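Local atomic coordinates of CHIR AB1 (Gallus gallus, PDB entry 2VSD), a protein that is a chicken immune receptor of the immunoglobulin superfamily, here its extracellular Ig domain, and acts as a classical Fc receptor that probably binds the Fc region of avian antibody. Residues 39-44 and 66-70; 6-11 and 22-28; 34-38 and 56-60; 28-33 and 74-78; 16-22 and 60-65. One frame throughout, in Å; residues are numbered along the deposited sequence.

Contact 1 (39-44 and 66-70); sequences LNGTLR and EDAGT. With NAG (2-acetamido-2-deoxy-beta-D-glucopyranose), chain B.
Leu39 opens a type I' beta turn, Leu39 to Thr42, between two strands of an immunoglobulin domain, and its side chain reaches across to 66-70. With CG anti to the backbone N (chi1 168°), it sends CD2 to within 3.7 Å of Glu66 O and lays CD1 against the backbone of Gly69 and Thr70. Asn40 carries an N-linked glycan and also grips Thr70 twice. Its backbone N donates to Thr70 O at 2.8 Å, while its OD1 accepts Thr70 N at 2.9 Å in a nearly straight bond. The amide is thereby held in one rotation, with ND2 turned to the sugar, joined to C1 of the NAG. That sugar is tied back to the protein, its N2 donating to Glu66 O at 2.8 Å. Asn40 and Gly41 both have positive phi, a region open to asparagine and most readily taken by glycine. Gly69 also has a positive phi that suits glycine, and its CA lies close to Asn40 OD1. Farther on, the extended Arg44 chain brings its guanidinium nearly parallel to the Asp67 carboxylate, their planes 10° apart. In this salt bridge Asp67 OD1 meets the guanidinium edge, taking weak, bent hydrogen bonds from Arg44 NH1 and NH2 at 2.8 and 2.9 Å.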
# COMPACT_ATOMS: atom_id res chain seq x y z
N LEU A 39 -1.52 -8.36 -4.87
CA LEU A 39 -2.25 -9.45 -5.55
C LEU A 39 -3.07 -8.85 -6.68
O LEU A 39 -3.90 -7.95 -6.43
CB LEU A 39 -3.15 -10.21 -4.54
CG LEU A 39 -4.19 -11.18 -5.13
CD1 LEU A 39 -3.50 -12.24 -6.06
CD2 LEU A 39 -4.99 -11.91 -4.05
N ASN A 40 -2.84 -9.30 -7.93
CA ASN A 40 -3.60 -8.80 -9.09
C ASN A 40 -3.53 -7.27 -9.19
O ASN A 40 -4.50 -6.60 -9.59
CB ASN A 40 -5.07 -9.23 -9.04
CG ASN A 40 -5.26 -10.74 -9.10
OD1 ASN A 40 -4.32 -11.51 -9.34
ND2 ASN A 40 -6.52 -11.16 -8.82
N GLY A 41 -2.37 -6.72 -8.82
CA GLY A 41 -2.14 -5.28 -9.01
C GLY A 41 -2.76 -4.40 -7.93
O GLY A 41 -2.86 -3.17 -8.10
N THR A 42 -3.18 -5.01 -6.81
CA THR A 42 -3.72 -4.26 -5.67
C THR A 42 -2.98 -4.73 -4.41
O THR A 42 -2.69 -5.92 -4.26
CB THR A 42 -5.25 -4.52 -5.54
OG1 THR A 42 -5.94 -3.98 -6.68
CG2 THR A 42 -5.83 -3.92 -4.26
N LEU A 43 -2.64 -3.80 -3.53
CA LEU A 43 -1.94 -4.14 -2.28
C LEU A 43 -2.78 -5.08 -1.42
O LEU A 43 -3.99 -4.79 -1.16
CB LEU A 43 -1.64 -2.85 -1.47
CG LEU A 43 -1.04 -3.07 -0.08
CD1 LEU A 43 0.40 -3.41 -0.32
CD2 LEU A 43 -1.15 -1.81 0.86
N ARG A 44 -2.16 -6.20 -0.99
CA ARG A 44 -2.82 -7.12 -0.07
C ARG A 44 -2.35 -6.96 1.39
O ARG A 44 -3.18 -6.70 2.28
CB ARG A 44 -2.71 -8.59 -0.54
CG ARG A 44 -3.65 -9.47 0.29
CD ARG A 44 -3.69 -10.89 -0.14
NE ARG A 44 -4.58 -11.62 0.77
CZ ARG A 44 -4.91 -12.91 0.67
NH1 ARG A 44 -4.46 -13.65 -0.34
NH2 ARG A 44 -5.72 -13.44 1.59
N GLU A 66 -10.57 -16.60 -4.30
CA GLU A 66 -9.99 -15.31 -4.68
C GLU A 66 -8.54 -15.13 -4.24
O GLU A 66 -7.90 -14.14 -4.60
CB GLU A 66 -10.89 -14.13 -4.26
CG GLU A 66 -12.29 -14.23 -4.95
CD GLU A 66 -13.20 -13.07 -4.57
OE1 GLU A 66 -12.89 -12.38 -3.58
OE2 GLU A 66 -14.23 -12.87 -5.26
N ASP A 67 -8.02 -16.10 -3.49
CA ASP A 67 -6.60 -16.11 -3.12
C ASP A 67 -5.71 -16.44 -4.31
O ASP A 67 -4.55 -16.12 -4.31
CB ASP A 67 -6.30 -17.10 -1.97
CG ASP A 67 -6.78 -16.60 -0.63
OD1 ASP A 67 -6.60 -15.40 -0.34
OD2 ASP A 67 -7.34 -17.41 0.13
N ALA A 68 -6.28 -17.08 -5.33
CA ALA A 68 -5.53 -17.40 -6.53
C ALA A 68 -5.11 -16.11 -7.24
O ALA A 68 -5.75 -15.08 -7.08
CB ALA A 68 -6.40 -18.27 -7.46
N GLY A 69 -4.03 -16.14 -8.01
CA GLY A 69 -3.76 -14.98 -8.86
C GLY A 69 -2.30 -14.59 -8.89
O GLY A 69 -1.41 -15.39 -8.55
N THR A 70 -2.06 -13.34 -9.28
CA THR A 70 -0.69 -12.91 -9.55
C THR A 70 -0.13 -12.12 -8.37
O THR A 70 -0.61 -11.01 -8.07
CB THR A 70 -0.62 -12.06 -10.80
OG1 THR A 70 -1.26 -12.76 -11.85
CG2 THR A 70 0.88 -11.79 -11.18
C1 NAG B . -6.87 -12.57 -8.85
C2 NAG B . -8.22 -12.67 -8.13
C3 NAG B . -8.90 -14.06 -8.26
C4 NAG B . -8.78 -14.60 -9.70
C5 NAG B . -7.35 -14.40 -10.23
C6 NAG B . -7.12 -14.86 -11.68
C7 NAG B . -8.43 -11.12 -6.21
C8 NAG B . -8.69 -10.03 -7.17
N2 NAG B . -8.13 -12.33 -6.70
O3 NAG B . -10.26 -13.94 -7.85
O4 NAG B . -9.00 -15.99 -9.80
O5 NAG B . -7.01 -13.02 -10.17
O6 NAG B . -8.09 -14.22 -12.51
O7 NAG B . -8.44 -10.80 -4.99
O HOH W 1 -4.34 -12.61 -12.22
O HOH W 2 0.14 -8.12 -8.22
O HOH W 3 -6.98 -16.24 2.44

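Contact 2 (6-11 and 22-28); sequences PSLSLH and VTLRCHL
Leu10 and Leu24 lie side by side and point the same way, Leu10 CD1 touching Leu24 CD2 at 3.8 Å. The same methyl of Leu10 reaches Val22 CB, and two residues back Leu8 CD1 rests on Leu24 CB at 3.9 Å. Pro6 CB meets Cys26 SG at 3.8 Å, so the proline ring packs on the sulfur. Branched aliphatic chains suit this inward face. Ser7, Ser9, His11, Thr23, Arg25 and His27 occupy the other, more exposed face, where hydroxyls, imidazoles and a guanidinium can meet water or one another. There the His27 ring sets its edge to the first strand: CE1 lies 3.5 Å from Ser9 OG, and ND1 gives a weak hydrogen bond to Ser7 O. That carbonyl also takes the straight bond from His27 N, at 2.8 Å. A water bonded to His11 ND1 and Thr23 O spans the far end of this face.

Behind the side chains, paired backbone bonds at Ser7-His27, Ser9-Arg25 and His11-Thr23 fix the register. Toward strand 55-61, Arg25 forms a salt bridge with Glu57, and Thr23 OG1 bonds Ser59 OG. An antiparallel hairpin tied by the Cys26-Cys73 disulfide to the opposing sheet is characteristic of the immunoglobulin beta sandwich.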
# COMPACT_ATOMS: atom_id res chain seq x y z
N PRO A 6 13.11 -6.33 -6.03
CA PRO A 6 13.07 -7.51 -5.16
C PRO A 6 12.67 -8.76 -5.97
O PRO A 6 12.21 -8.65 -7.09
CB PRO A 6 11.99 -7.15 -4.13
CG PRO A 6 11.03 -6.24 -4.90
CD PRO A 6 11.91 -5.47 -5.86
N SER A 7 12.84 -9.93 -5.38
CA SER A 7 12.33 -11.16 -6.01
C SER A 7 11.46 -11.95 -5.03
O SER A 7 11.66 -11.90 -3.82
CB SER A 7 13.49 -12.01 -6.54
OG SER A 7 14.24 -12.47 -5.44
N LEU A 8 10.51 -12.69 -5.57
CA LEU A 8 9.45 -13.27 -4.75
C LEU A 8 9.46 -14.77 -5.02
O LEU A 8 9.60 -15.22 -6.18
CB LEU A 8 8.11 -12.63 -5.13
CG LEU A 8 6.82 -13.01 -4.39
CD1 LEU A 8 6.88 -12.68 -2.90
CD2 LEU A 8 5.60 -12.34 -5.10
N SER A 9 9.37 -15.55 -3.95
CA SER A 9 9.18 -16.98 -4.11
C SER A 9 7.90 -17.42 -3.41
O SER A 9 7.43 -16.77 -2.47
CB SER A 9 10.40 -17.75 -3.59
OG SER A 9 10.56 -17.56 -2.20
N LEU A 10 7.34 -18.51 -3.90
CA LEU A 10 6.12 -19.09 -3.33
C LEU A 10 6.34 -20.55 -2.92
O LEU A 10 6.79 -21.35 -3.75
CB LEU A 10 5.01 -18.97 -4.35
CG LEU A 10 3.77 -19.86 -4.15
CD1 LEU A 10 2.95 -19.37 -2.96
CD2 LEU A 10 2.92 -19.90 -5.42
N HIS A 11 6.00 -20.89 -1.68
CA HIS A 11 6.13 -22.29 -1.22
C HIS A 11 4.93 -22.62 -0.35
O HIS A 11 4.61 -21.87 0.56
CB HIS A 11 7.41 -22.50 -0.38
CG HIS A 11 8.67 -22.22 -1.14
ND1 HIS A 11 9.30 -20.99 -1.11
CD2 HIS A 11 9.40 -22.99 -2.00
CE1 HIS A 11 10.37 -21.02 -1.89
NE2 HIS A 11 10.45 -22.22 -2.44
N VAL A 22 0.35 -21.00 2.63
CA VAL A 22 1.41 -20.65 1.69
C VAL A 22 2.29 -19.54 2.27
O VAL A 22 1.85 -18.76 3.11
CB VAL A 22 0.90 -20.23 0.28
CG1 VAL A 22 0.15 -21.36 -0.41
CG2 VAL A 22 -0.01 -18.95 0.37
N THR A 23 3.53 -19.50 1.80
CA THR A 23 4.48 -18.50 2.21
C THR A 23 5.01 -17.86 0.95
O THR A 23 5.54 -18.54 0.04
CB THR A 23 5.66 -19.13 3.00
OG1 THR A 23 5.19 -19.68 4.23
CG2 THR A 23 6.68 -18.03 3.33
N LEU A 24 4.88 -16.54 0.90
CA LEU A 24 5.43 -15.72 -0.15
C LEU A 24 6.61 -14.99 0.46
O LEU A 24 6.44 -14.17 1.37
CB LEU A 24 4.40 -14.67 -0.62
CG LEU A 24 3.25 -15.10 -1.54
CD1 LEU A 24 3.74 -15.48 -2.93
CD2 LEU A 24 2.36 -16.18 -0.93
N ARG A 25 7.80 -15.30 -0.03
CA ARG A 25 9.01 -14.77 0.58
C ARG A 25 9.58 -13.70 -0.35
O ARG A 25 9.91 -13.99 -1.53
CB ARG A 25 9.99 -15.92 0.84
CG ARG A 25 11.28 -15.50 1.47
CD ARG A 25 12.12 -16.73 1.85
NE ARG A 25 13.49 -16.33 2.18
CZ ARG A 25 13.93 -16.07 3.40
NH1 ARG A 25 13.12 -16.16 4.46
NH2 ARG A 25 15.21 -15.73 3.58
N CYS A 26 9.71 -12.48 0.16
CA CYS A 26 10.16 -11.36 -0.65
C CYS A 26 11.60 -11.09 -0.27
O CYS A 26 11.88 -10.72 0.89
CB CYS A 26 9.32 -10.10 -0.41
SG CYS A 26 9.72 -8.72 -1.54
N HIS A 27 12.48 -11.29 -1.24
CA HIS A 27 13.93 -11.14 -1.02
C HIS A 27 14.41 -9.76 -1.39
O HIS A 27 14.19 -9.30 -2.49
CB HIS A 27 14.70 -12.15 -1.87
CG HIS A 27 14.38 -13.57 -1.54
ND1 HIS A 27 13.41 -14.29 -2.21
CD2 HIS A 27 14.90 -14.41 -0.61
CE1 HIS A 27 13.34 -15.51 -1.70
NE2 HIS A 27 14.24 -15.61 -0.73
N LEU A 28 15.09 -9.10 -0.45
CA LEU A 28 15.64 -7.78 -0.75
C LEU A 28 16.92 -7.51 0.05
O LEU A 28 17.32 -8.36 0.84
CB LEU A 28 14.59 -6.66 -0.62
CG LEU A 28 13.47 -6.35 0.41
CD1 LEU A 28 12.88 -7.54 1.17
CD2 LEU A 28 13.81 -5.19 1.37
O HOH W 4 8.49 -18.81 0.11
O HOH W 5 4.11 -22.54 3.56

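Contact 3 (34-38 and 56-60); sequences WVQLW and AEFSF
Leu37 and Phe58 make the one CH-pi contact between the two strands. Leu37 CB stands over the centre of the Phe58 ring, 3.8 Å from its centroid and only 1° off the ring normal. The two side chains run past each other in opposite directions, which carries Leu37 CD2 back to the root of the aromatic chain, 4.0 Å from Phe58 CB. Phe58 CG, anti to its carbonyl carbon (chi1 -59°), directs the ring toward strand 33-39, and a broad flat group suits this place because it bridges the gap between sheets.

Apolar packing supplies the rest. Val35 presents both methyls to Ala56, with CG2 3.7 Å from Ala56 CB; alanine's small size lets the backbones approach here, the CA atoms being 6.8 Å apart. Val35 CG1 also reaches Phe58 CZ at 4.0 Å. At the other end Leu37 CD2 touches Phe60 CE2 at 4.0 Å, so this one methyl touches both phenylalanines.

The polar component is modest. Val35 O approaches the edge of the Phe58 ring, 3.7 Å from CZ, and no hydrogen bond links the segments.

The strand axes come within 8.5 Å at 38°, consistent with strands of two facing sheets. Strand 33-39 lies between strands 42-49 and 69-78 in one sheet, while 55-61 borders strand 21-27 in the other, and the contact lies close to the centre of the immunoglobulin sandwich.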
# COMPACT_ATOMS: atom_id res chain seq x y z
N TRP A 34 9.83 -1.12 4.52
CA TRP A 34 8.43 -1.56 4.52
C TRP A 34 8.26 -2.42 3.29
O TRP A 34 8.62 -2.01 2.21
CB TRP A 34 7.47 -0.35 4.49
CG TRP A 34 7.19 0.13 5.88
CD1 TRP A 34 7.76 1.22 6.51
CD2 TRP A 34 6.33 -0.48 6.84
NE1 TRP A 34 7.27 1.33 7.78
CE2 TRP A 34 6.42 0.28 8.03
CE3 TRP A 34 5.47 -1.58 6.81
CZ2 TRP A 34 5.68 -0.01 9.15
CZ3 TRP A 34 4.74 -1.89 7.94
CH2 TRP A 34 4.85 -1.10 9.09
N VAL A 35 7.74 -3.64 3.46
CA VAL A 35 7.62 -4.55 2.32
C VAL A 35 6.14 -4.75 2.03
O VAL A 35 5.36 -4.89 2.97
CB VAL A 35 8.29 -5.89 2.61
CG1 VAL A 35 8.30 -6.76 1.35
CG2 VAL A 35 9.73 -5.67 3.12
N GLN A 36 5.76 -4.72 0.75
CA GLN A 36 4.35 -4.89 0.38
C GLN A 36 4.13 -6.16 -0.44
O GLN A 36 4.92 -6.46 -1.35
CB GLN A 36 3.93 -3.73 -0.48
CG GLN A 36 4.05 -2.39 0.25
CD GLN A 36 3.64 -1.21 -0.59
OE1 GLN A 36 3.61 -1.26 -1.83
NE2 GLN A 36 3.35 -0.08 0.09
N LEU A 37 3.03 -6.86 -0.18
CA LEU A 37 2.63 -7.94 -1.05
C LEU A 37 1.38 -7.50 -1.80
O LEU A 37 0.38 -7.15 -1.17
CB LEU A 37 2.33 -9.23 -0.26
CG LEU A 37 2.02 -10.47 -1.13
CD1 LEU A 37 3.30 -11.03 -1.81
CD2 LEU A 37 1.39 -11.54 -0.26
N TRP A 38 1.44 -7.61 -3.12
CA TRP A 38 0.39 -7.17 -4.03
C TRP A 38 -0.20 -8.38 -4.70
O TRP A 38 0.54 -9.33 -5.05
CB TRP A 38 0.98 -6.28 -5.12
CG TRP A 38 1.36 -4.94 -4.60
CD1 TRP A 38 2.35 -4.67 -3.69
CD2 TRP A 38 0.75 -3.70 -4.94
NE1 TRP A 38 2.40 -3.29 -3.47
CE2 TRP A 38 1.42 -2.68 -4.21
CE3 TRP A 38 -0.30 -3.33 -5.80
CZ2 TRP A 38 1.07 -1.32 -4.29
CZ3 TRP A 38 -0.65 -1.98 -5.91
CH2 TRP A 38 0.04 -0.98 -5.14
N ALA A 56 11.29 -10.53 3.78
CA ALA A 56 10.06 -10.48 4.57
C ALA A 56 9.25 -11.65 4.06
O ALA A 56 9.24 -11.88 2.87
CB ALA A 56 9.30 -9.18 4.30
N GLU A 57 8.59 -12.38 4.95
CA GLU A 57 7.77 -13.52 4.55
C GLU A 57 6.33 -13.21 4.90
O GLU A 57 6.05 -12.73 6.01
CB GLU A 57 8.19 -14.80 5.28
CG GLU A 57 9.46 -15.41 4.72
CD GLU A 57 9.70 -16.82 5.22
OE1 GLU A 57 9.06 -17.24 6.20
OE2 GLU A 57 10.52 -17.51 4.59
N PHE A 58 5.43 -13.47 3.96
CA PHE A 58 4.01 -13.32 4.20
C PHE A 58 3.46 -14.73 4.18
O PHE A 58 3.41 -15.36 3.12
CB PHE A 58 3.35 -12.50 3.08
CG PHE A 58 3.93 -11.12 2.93
CD1 PHE A 58 3.35 -10.03 3.60
CD2 PHE A 58 5.07 -10.90 2.15
CE1 PHE A 58 3.88 -8.76 3.47
CE2 PHE A 58 5.62 -9.63 2.03
CZ PHE A 58 5.02 -8.55 2.68
N SER A 59 3.05 -15.24 5.33
CA SER A 59 2.50 -16.59 5.38
C SER A 59 1.04 -16.47 5.74
O SER A 59 0.69 -15.73 6.69
CB SER A 59 3.20 -17.45 6.43
OG SER A 59 4.55 -17.67 6.09
N PHE A 60 0.19 -17.16 4.98
CA PHE A 60 -1.26 -17.10 5.22
C PHE A 60 -1.96 -18.37 4.76
O PHE A 60 -1.44 -19.14 3.91
CB PHE A 60 -1.90 -15.86 4.59
CG PHE A 60 -1.63 -15.69 3.12
CD1 PHE A 60 -2.54 -16.17 2.17
CD2 PHE A 60 -0.49 -15.02 2.67
CE1 PHE A 60 -2.30 -16.01 0.81
CE2 PHE A 60 -0.25 -14.86 1.32
CZ PHE A 60 -1.15 -15.33 0.39

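Contact 4 (28-33 and 74-78); sequences LPRMAA and RYQVS
The Tyr75 ring carries Leu28 on one face. Leu28 CD2 lies 3.8 Å from the ring centroid, displaced toward the CG and CD2 side, and Leu28 CB continues the cover to Tyr75 CE1 at 3.7 Å. At the edge of the ring Met31 makes a Met-aromatic contact, its SD 4.0 Å from Tyr75 CE2 and 76° off the ring normal as seen from the centroid. Pro29 crosses the phenol end at about a right angle, bringing CD to 3.3 Å from Tyr75 OH. A tyrosine suits this position because its ring can lie among apolar groups while the hydroxyl hydrogen-bonds a polar partner, here Pro4 O.

Met31 has CG between its backbone N and carbonyl carbon (chi1 55°), which directs the chain toward Tyr75; its sulfur also meets Val77 CG1 at 4.1 Å. Beyond it, Ala33 packs CB on Val77 CG1 at 3.8 Å, a small side chain fitting where the backbones draw together.

No hydrogen bond joins the two segments, so side-chain packing seats the connection against strand 69-78. It is the crossover between strands 21-27 and 33-39, carrying the chain from one sheet of the immunoglobulin sandwich to the other.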
# COMPACT_ATOMS: atom_id res chain seq x y z
N LEU A 28 15.09 -9.10 -0.45
CA LEU A 28 15.64 -7.78 -0.75
C LEU A 28 16.92 -7.51 0.05
O LEU A 28 17.32 -8.36 0.84
CB LEU A 28 14.59 -6.66 -0.62
CG LEU A 28 13.47 -6.35 0.41
CD1 LEU A 28 12.88 -7.54 1.17
CD2 LEU A 28 13.81 -5.19 1.37
N PRO A 29 17.57 -6.34 -0.18
CA PRO A 29 18.81 -6.05 0.56
C PRO A 29 18.65 -5.88 2.07
O PRO A 29 17.54 -5.67 2.57
CB PRO A 29 19.30 -4.74 -0.07
CG PRO A 29 18.61 -4.66 -1.40
CD PRO A 29 17.25 -5.27 -1.13
N ARG A 30 19.78 -5.96 2.78
CA ARG A 30 19.79 -5.80 4.24
C ARG A 30 19.73 -4.33 4.64
O ARG A 30 20.68 -3.78 5.23
CB ARG A 30 21.04 -6.46 4.84
CG ARG A 30 21.04 -7.98 4.74
CD ARG A 30 22.20 -8.52 5.56
NE ARG A 30 22.55 -9.89 5.20
CZ ARG A 30 22.18 -10.97 5.89
NH1 ARG A 30 21.42 -10.85 6.98
NH2 ARG A 30 22.57 -12.17 5.48
N MET A 31 18.62 -3.69 4.28
CA MET A 31 18.26 -2.36 4.77
C MET A 31 16.90 -2.47 5.46
O MET A 31 16.11 -3.34 5.10
CB MET A 31 18.17 -1.37 3.61
CG MET A 31 17.22 -1.79 2.48
SD MET A 31 17.20 -0.64 1.11
CE MET A 31 18.67 -1.10 0.19
N ALA A 32 16.63 -1.62 6.44
CA ALA A 32 15.29 -1.55 7.03
C ALA A 32 14.31 -1.05 5.96
O ALA A 32 14.61 -0.13 5.21
CB ALA A 32 15.28 -0.62 8.27
N ALA A 33 13.16 -1.70 5.85
CA ALA A 33 12.22 -1.33 4.78
C ALA A 33 10.80 -1.82 5.07
O ALA A 33 10.61 -2.79 5.80
CB ALA A 33 12.70 -1.83 3.43
N ARG A 74 7.04 -5.37 -3.43
CA ARG A 74 7.57 -4.03 -3.64
C ARG A 74 8.12 -3.63 -2.28
O ARG A 74 7.56 -4.02 -1.25
CB ARG A 74 6.38 -3.13 -3.99
CG ARG A 74 6.62 -1.73 -4.33
CD ARG A 74 5.33 -1.21 -4.86
NE ARG A 74 5.37 0.20 -5.21
CZ ARG A 74 4.68 1.16 -4.62
NH1 ARG A 74 3.88 0.91 -3.57
NH2 ARG A 74 4.82 2.40 -5.06
N TYR A 75 9.19 -2.85 -2.22
CA TYR A 75 9.63 -2.33 -0.91
C TYR A 75 9.99 -0.86 -0.99
O TYR A 75 10.23 -0.35 -2.08
CB TYR A 75 10.76 -3.17 -0.29
CG TYR A 75 12.08 -3.11 -1.01
CD1 TYR A 75 12.32 -3.92 -2.12
CD2 TYR A 75 13.10 -2.26 -0.57
CE1 TYR A 75 13.55 -3.88 -2.80
CE2 TYR A 75 14.33 -2.21 -1.24
CZ TYR A 75 14.55 -3.02 -2.36
OH TYR A 75 15.76 -3.00 -3.05
N GLN A 76 9.96 -0.20 0.18
CA GLN A 76 10.07 1.25 0.29
C GLN A 76 10.85 1.66 1.52
O GLN A 76 10.75 1.04 2.59
CB GLN A 76 8.68 1.92 0.36
CG GLN A 76 7.73 1.63 -0.78
CD GLN A 76 6.47 2.48 -0.72
OE1 GLN A 76 5.86 2.64 0.35
NE2 GLN A 76 6.07 3.02 -1.86
N VAL A 77 11.61 2.73 1.36
CA VAL A 77 12.33 3.35 2.46
C VAL A 77 12.06 4.86 2.44
O VAL A 77 11.72 5.41 1.41
CB VAL A 77 13.86 3.09 2.38
CG1 VAL A 77 14.15 1.61 2.54
CG2 VAL A 77 14.43 3.62 1.07
N SER A 78 12.22 5.51 3.59
CA SER A 78 11.96 6.96 3.65
C SER A 78 13.22 7.83 3.77
O SER A 78 13.13 9.06 3.81
CB SER A 78 10.98 7.29 4.79
OG SER A 78 11.47 6.80 6.01

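Contact 5 (16-22 and 60-65); sequences VSLGDTV and FAVTNL. Unlike the reference sequence in segment 16-22: Thr21 (reference Asn).
With CG1 anti to its backbone N (chi1 180°), Val62 turns CG1 to Leu18 CD2 at 3.7 Å, and CG2 to Val16 CG1 at 4.0 Å and Val22 CG1 at 3.9 Å. In Val22, CG1 is anti to the carbonyl carbon (chi1 -62°), which puts CG2 between backbone N and carbonyl carbon and over a face of the Phe60 ring, 4.0 Å from its centroid and shifted toward the CE1-CZ rim.

These groups gather where strands 21-27 and 55-61 pair at one end of an antiparallel sheet of the immunoglobulin fold. Thr21 and Ala61 form a non-hydrogen-bonded pair, whereas Val22 and Phe60 form a hydrogen-bonded one, exchanging two backbone bonds. Beta-branched valines suit the buried side. Thr21 and Ala61 occupy the exposed side; Thr21 departs from the reference sequence, which has asparagine there.

Beyond the strands, a type II beta turn from Ser17 to Asp20 places Gly19 where its phi is positive, which favours glycine. Asp20 braces this turn from within, its OD2 accepting Ser17 N from above the carboxylate plane. Leu18 CD2, which touches Val62, also reaches Asn64 C, and Leu65 touches sugars of the glycan. The turn is fastened to 60-65 through Val62: its N donates to Asp20 O in an almost linear bond of 2.8 Å, and Val62 O accepts Gly19 N, also at 2.8 Å.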
# COMPACT_ATOMS: atom_id res chain seq x y z
N VAL A 16 -1.54 -26.72 -4.55
CA VAL A 16 -2.08 -25.93 -3.45
C VAL A 16 -3.60 -25.94 -3.51
O VAL A 16 -4.19 -25.76 -4.59
CB VAL A 16 -1.54 -24.47 -3.46
CG1 VAL A 16 -2.21 -23.67 -2.36
CG2 VAL A 16 -0.02 -24.48 -3.28
N SER A 17 -4.23 -26.16 -2.36
CA SER A 17 -5.68 -26.25 -2.24
C SER A 17 -6.19 -25.34 -1.15
O SER A 17 -5.43 -24.95 -0.27
CB SER A 17 -6.02 -27.69 -1.83
OG SER A 17 -5.50 -28.59 -2.81
N LEU A 18 -7.49 -25.05 -1.14
CA LEU A 18 -8.08 -24.38 0.03
C LEU A 18 -7.71 -25.12 1.32
O LEU A 18 -7.77 -26.35 1.37
CB LEU A 18 -9.62 -24.34 -0.07
CG LEU A 18 -10.32 -23.48 -1.13
CD1 LEU A 18 -11.70 -23.05 -0.59
CD2 LEU A 18 -9.55 -22.27 -1.57
N GLY A 19 -7.40 -24.34 2.34
CA GLY A 19 -6.99 -24.85 3.63
C GLY A 19 -5.50 -24.96 3.82
O GLY A 19 -5.02 -25.07 4.95
N ASP A 20 -4.74 -24.92 2.72
CA ASP A 20 -3.30 -25.01 2.84
C ASP A 20 -2.72 -23.67 3.25
O ASP A 20 -3.34 -22.64 3.00
CB ASP A 20 -2.65 -25.41 1.51
CG ASP A 20 -2.92 -26.82 1.13
OD1 ASP A 20 -3.45 -27.62 1.95
OD2 ASP A 20 -2.61 -27.12 -0.04
N THR A 21 -1.55 -23.67 3.88
CA THR A 21 -0.84 -22.43 4.22
C THR A 21 0.29 -22.20 3.19
O THR A 21 1.05 -23.13 2.86
CB THR A 21 -0.33 -22.47 5.71
OG1 THR A 21 -1.48 -22.59 6.55
CG2 THR A 21 0.44 -21.18 6.09
N VAL A 22 0.35 -21.00 2.63
CA VAL A 22 1.41 -20.65 1.69
C VAL A 22 2.29 -19.54 2.27
O VAL A 22 1.85 -18.76 3.11
CB VAL A 22 0.90 -20.23 0.28
CG1 VAL A 22 0.15 -21.36 -0.41
CG2 VAL A 22 -0.01 -18.95 0.37
N PHE A 60 0.19 -17.16 4.98
CA PHE A 60 -1.26 -17.10 5.22
C PHE A 60 -1.96 -18.37 4.76
O PHE A 60 -1.44 -19.14 3.91
CB PHE A 60 -1.90 -15.86 4.59
CG PHE A 60 -1.63 -15.69 3.12
CD1 PHE A 60 -2.54 -16.17 2.17
CD2 PHE A 60 -0.49 -15.02 2.67
CE1 PHE A 60 -2.30 -16.01 0.81
CE2 PHE A 60 -0.25 -14.86 1.32
CZ PHE A 60 -1.15 -15.33 0.39
N ALA A 61 -3.14 -18.59 5.32
CA ALA A 61 -3.94 -19.73 4.90
C ALA A 61 -4.70 -19.37 3.63
O ALA A 61 -5.17 -18.23 3.49
CB ALA A 61 -4.90 -20.13 6.01
N VAL A 62 -4.81 -20.32 2.71
CA VAL A 62 -5.67 -20.17 1.54
C VAL A 62 -7.10 -20.44 2.02
O VAL A 62 -7.40 -21.57 2.47
CB VAL A 62 -5.25 -21.13 0.42
CG1 VAL A 62 -6.15 -20.97 -0.81
CG2 VAL A 62 -3.73 -20.89 0.05
N THR A 63 -7.95 -19.43 2.01
CA THR A 63 -9.30 -19.60 2.56
C THR A 63 -10.37 -19.41 1.51
O THR A 63 -11.56 -19.62 1.79
CB THR A 63 -9.56 -18.62 3.71
OG1 THR A 63 -9.56 -17.27 3.19
CG2 THR A 63 -8.47 -18.76 4.78
N ASN A 64 -10.01 -18.98 0.31
CA ASN A 64 -11.08 -18.89 -0.70
C ASN A 64 -10.49 -18.81 -2.09
O ASN A 64 -9.29 -18.64 -2.24
CB ASN A 64 -12.01 -17.72 -0.40
CG ASN A 64 -11.30 -16.38 -0.55
OD1 ASN A 64 -10.64 -15.89 0.36
ND2 ASN A 64 -11.40 -15.82 -1.72
N LEU A 65 -11.35 -18.95 -3.10
CA LEU A 65 -10.89 -19.02 -4.48
C LEU A 65 -10.23 -17.72 -4.93
O LEU A 65 -9.41 -17.76 -5.87
CB LEU A 65 -12.09 -19.29 -5.40
CG LEU A 65 -12.76 -20.66 -5.19
CD1 LEU A 65 -13.99 -20.75 -6.13
CD2 LEU A 65 -11.83 -21.82 -5.38

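The five contacts divide one immunoglobulin domain among its sheets and ends. Contact 2 builds the three-stranded sheet, which contact 5 extends to its end, sharing Val22; contact 3 packs that sheet on the four-stranded one, its centre about 8 Å from that of contact 2. Contacts 4 and 5 sit at opposite ends, centres about 28 Å apart. Contact 1 is near contact 5, about 13 Å between centres: Arg44 makes a cation-pi contact with Phe60, and the glycan on Asn40 extends over Leu65. Leu28 belongs to both contacts 2 and 4. Contacts 1, 3 and 4 also touch the second subunit, where Gln36 meets its counterpart.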